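Local coordinates for probable uracil-DNA glycosylase (Acanthamoeba polyphaga mimivirus, PDB 5X55), which is probably a uracil-DNA glycosylase of the UDG superfamily, with an alpha/beta fold built round a four-stranded parallel sheet, at residues I314-P319 against P343-V348. Sequence-based numbering, arbitrary orientation.
Sequences ITSSHP and PSFNSV
Thr315 meets Pro343 where the strand is about to end: its carbonyl O lies 4.0 Å from the proline's CD, a loose contact with the pyrrolidine ring. Ser316 turns its CB toward the other segment, 4.0 Å from Val348 CG2. Its short side chain suits this place beside the methyl, with OG 3.9 Å from Phe345 CD2, and the hydroxyl (chi1 75°) donates to the carbonyl O of Ser317.

Ser317 ties the two segments together twice. Its N-H reaches the carbonyl O of Pro343 at 2.9 Å, while its OG accepts the N-H of Phe345 at 3.0 Å. The small hydroxyl is itself buried, and its one proton can serve the backbone carbonyls of Ser323, the stronger partner, and Asn326 only by sharing or alternation; OG thereby joins their loop to the one at Phe345. Beyond His318, whose CB points away, Pro319 lays its CB over the centre of the Phe345 ring, 3.5 Å from the centroid and only 2° off the normal, a CH-pi contact suited to the rigid proline ring. Phe345 reaches it because CG stands anti to the backbone N (chi1 178°); Ser317 O borders the ring's edge.

His318 and Pro319 open the His-Pro-Ser-Pro loop familiar from uracil-DNA glycosylases, here fastened to the loop before helix 350-360. Segment 314-319 includes the end of 312-316, an edge strand of the parallel sheet, beside 291-295, whose Trp295 meets Phe345 edge-to-face. Helix 219-230 touches Pro319 and Phe345 through Ile224, and helix 350-360 stacks His350 on Phe345.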
ATOM      1  N   ILE A 314      -6.775 -10.344   9.257  1.00 20.48           N
ATOM      2  CA  ILE A 314      -6.427 -11.623   8.631  1.00 22.35           C
ATOM      3  C   ILE A 314      -4.917 -11.645   8.491  1.00 20.81           C
ATOM      4  O   ILE A 314      -4.342 -10.736   7.875  1.00 20.27           O
ATOM      5  CB  ILE A 314      -7.076 -11.774   7.245  1.00 26.05           C
ATOM      6  CG1 ILE A 314      -8.598 -11.748   7.321  1.00 31.77           C
ATOM      7  CG2 ILE A 314      -6.614 -13.042   6.559  1.00 34.29           C
ATOM      8  CD1 ILE A 314      -9.236 -11.639   5.919  1.00 29.81           C
ATOM      9  N   THR A 315      -4.274 -12.679   9.040  1.00 19.58           N
ATOM     10  CA  THR A 315      -2.823 -12.709   9.156  1.00 21.09           C
ATOM     11  C   THR A 315      -2.245 -13.994   8.579  1.00 18.62           C
ATOM     12  O   THR A 315      -2.744 -15.087   8.851  1.00 22.03           O
ATOM     13  CB  THR A 315      -2.383 -12.570  10.624  1.00 17.45           C
ATOM     14  OG1 THR A 315      -3.003 -11.418  11.201  1.00 18.99           O
ATOM     15  CG2 THR A 315      -0.903 -12.380  10.695  1.00 19.64           C
ATOM     16  N   SER A 316      -1.164 -13.859   7.826  1.00 16.25           N
ATOM     17  CA  SER A 316      -0.409 -15.006   7.342  1.00 17.96           C
ATOM     18  C   SER A 316       1.016 -14.549   7.066  1.00 18.80           C
ATOM     19  O   SER A 316       1.373 -13.395   7.313  1.00 18.54           O
ATOM     20  CB  SER A 316      -1.042 -15.576   6.078  1.00 22.60           C
ATOM     21  OG  SER A 316      -0.748 -14.709   4.993  1.00 23.01           O
ATOM     22  N   SER A 317       1.828 -15.453   6.522  1.00 18.74           N
ATOM     23  CA  SER A 317       3.146 -15.041   6.068  1.00 18.95           C
ATOM     24  C   SER A 317       3.036 -14.245   4.764  1.00 21.30           C
ATOM     25  O   SER A 317       1.994 -14.203   4.096  1.00 16.22           O
ATOM     26  CB  SER A 317       4.063 -16.250   5.862  1.00 22.59           C
ATOM     27  OG  SER A 317       3.838 -16.856   4.590  1.00 19.95           O
ATOM     28  N   HIS A 318       4.159 -13.638   4.398  1.00 20.23           N
ATOM     29  CA  HIS A 318       4.239 -12.783   3.228  1.00 19.52           C
ATOM     30  C   HIS A 318       4.278 -13.616   1.944  1.00 21.37           C
ATOM     31  O   HIS A 318       4.849 -14.714   1.923  1.00 21.57           O
ATOM     32  CB  HIS A 318       5.491 -11.915   3.325  1.00 18.16           C
ATOM     33  CG  HIS A 318       5.541 -10.776   2.350  1.00 20.63           C
ATOM     34  ND1 HIS A 318       5.997 -10.922   1.057  1.00 24.99           N
ATOM     35  CD2 HIS A 318       5.239  -9.463   2.493  1.00 19.40           C
ATOM     36  CE1 HIS A 318       5.965  -9.754   0.442  1.00 22.66           C
ATOM     37  NE2 HIS A 318       5.499  -8.853   1.286  1.00 22.46           N
ATOM     38  N   PRO A 319       3.700 -13.104   0.854  1.00 19.11           N
ATOM     39  CA  PRO A 319       3.672 -13.865  -0.404  1.00 19.86           C
ATOM     40  C   PRO A 319       4.983 -13.901  -1.153  1.00 21.86           C
ATOM     41  O   PRO A 319       5.045 -14.556  -2.200  1.00 18.17           O
ATOM     42  CB  PRO A 319       2.619 -13.118  -1.241  1.00 19.58           C
ATOM     43  CG  PRO A 319       2.676 -11.733  -0.742  1.00 18.37           C
ATOM     44  CD  PRO A 319       2.874 -11.886   0.758  1.00 20.49           C
ATOM     45  N   PRO A 343      -0.233 -19.050   9.674  1.00 25.62           N
ATOM     46  CA  PRO A 343      -0.058 -19.965   8.539  1.00 21.02           C
ATOM     47  C   PRO A 343       0.669 -19.322   7.369  1.00 22.82           C
ATOM     48  O   PRO A 343       0.809 -18.100   7.275  1.00 22.86           O
ATOM     49  CB  PRO A 343      -1.498 -20.329   8.152  1.00 22.76           C
ATOM     50  CG  PRO A 343      -2.343 -19.220   8.713  1.00 23.62           C
ATOM     51  CD  PRO A 343      -1.657 -18.815   9.988  1.00 20.93           C
ATOM     52  N   SER A 344       1.137 -20.185   6.466  1.00 20.47           N
ATOM     53  CA  SER A 344       1.781 -19.732   5.245  1.00 25.03           C
ATOM     54  C   SER A 344       0.780 -19.048   4.313  1.00 23.87           C
ATOM     55  O   SER A 344      -0.408 -19.381   4.274  1.00 17.75           O
ATOM     56  CB  SER A 344       2.435 -20.903   4.507  1.00 21.59           C
ATOM     57  OG  SER A 344       1.461 -21.779   3.990  1.00 24.29           O
ATOM     58  N   PHE A 345       1.297 -18.101   3.532  1.00 25.94           N
ATOM     59  CA  PHE A 345       0.458 -17.344   2.615  1.00 18.83           C
ATOM     60  C   PHE A 345      -0.335 -18.261   1.695  1.00 19.92           C
ATOM     61  O   PHE A 345      -1.541 -18.064   1.504  1.00 22.06           O
ATOM     62  CB  PHE A 345       1.317 -16.384   1.786  1.00 20.62           C
ATOM     63  CG  PHE A 345       0.517 -15.593   0.784  1.00 21.95           C
ATOM     64  CD1 PHE A 345       0.269 -16.103  -0.497  1.00 16.99           C
ATOM     65  CD2 PHE A 345      -0.039 -14.366   1.145  1.00 18.27           C
ATOM     66  CE1 PHE A 345      -0.495 -15.377  -1.404  1.00 19.71           C
ATOM     67  CE2 PHE A 345      -0.807 -13.638   0.251  1.00 15.34           C
ATOM     68  CZ  PHE A 345      -1.028 -14.137  -1.031  1.00 17.60           C
ATOM     69  N   ASN A 346       0.322 -19.254   1.101  1.00 18.36           N
ATOM     70  CA  ASN A 346      -0.354 -20.028   0.065  1.00 27.12           C
ATOM     71  C   ASN A 346      -1.359 -21.035   0.617  1.00 23.48           C
ATOM     72  O   ASN A 346      -2.029 -21.697  -0.175  1.00 30.27           O
ATOM     73  CB  ASN A 346       0.659 -20.737  -0.861  1.00 27.03           C
ATOM     74  CG  ASN A 346       1.538 -21.775  -0.148  1.00 34.35           C
ATOM     75  OD1 ASN A 346       1.403 -22.042   1.050  1.00 35.30           O
ATOM     76  ND2 ASN A 346       2.448 -22.377  -0.914  1.00 37.84           N
ATOM     77  N   SER A 347      -1.504 -21.147   1.935  1.00 22.49           N
ATOM     78  CA  SER A 347      -2.473 -22.061   2.525  1.00 28.62           C
ATOM     79  C   SER A 347      -3.757 -21.374   2.987  1.00 24.53           C
ATOM     80  O   SER A 347      -4.707 -22.071   3.349  1.00 27.25           O
ATOM     81  CB  SER A 347      -1.843 -22.808   3.715  1.00 20.67           C
ATOM     82  OG  SER A 347      -1.764 -21.966   4.854  1.00 24.97           O
ATOM     83  N   VAL A 348      -3.813 -20.038   2.983  1.00 24.54           N
ATOM     84  CA  VAL A 348      -4.963 -19.281   3.476  1.00 20.35           C
ATOM     85  C   VAL A 348      -5.751 -18.758   2.291  1.00 21.12           C
ATOM     86  O   VAL A 348      -5.175 -18.312   1.287  1.00 20.82           O
ATOM     87  CB  VAL A 348      -4.528 -18.109   4.381  1.00 25.71           C
ATOM     88  CG1 VAL A 348      -5.744 -17.327   4.882  1.00 19.37           C
ATOM     89  CG2 VAL A 348      -3.680 -18.591   5.545  1.00 23.66           C
TER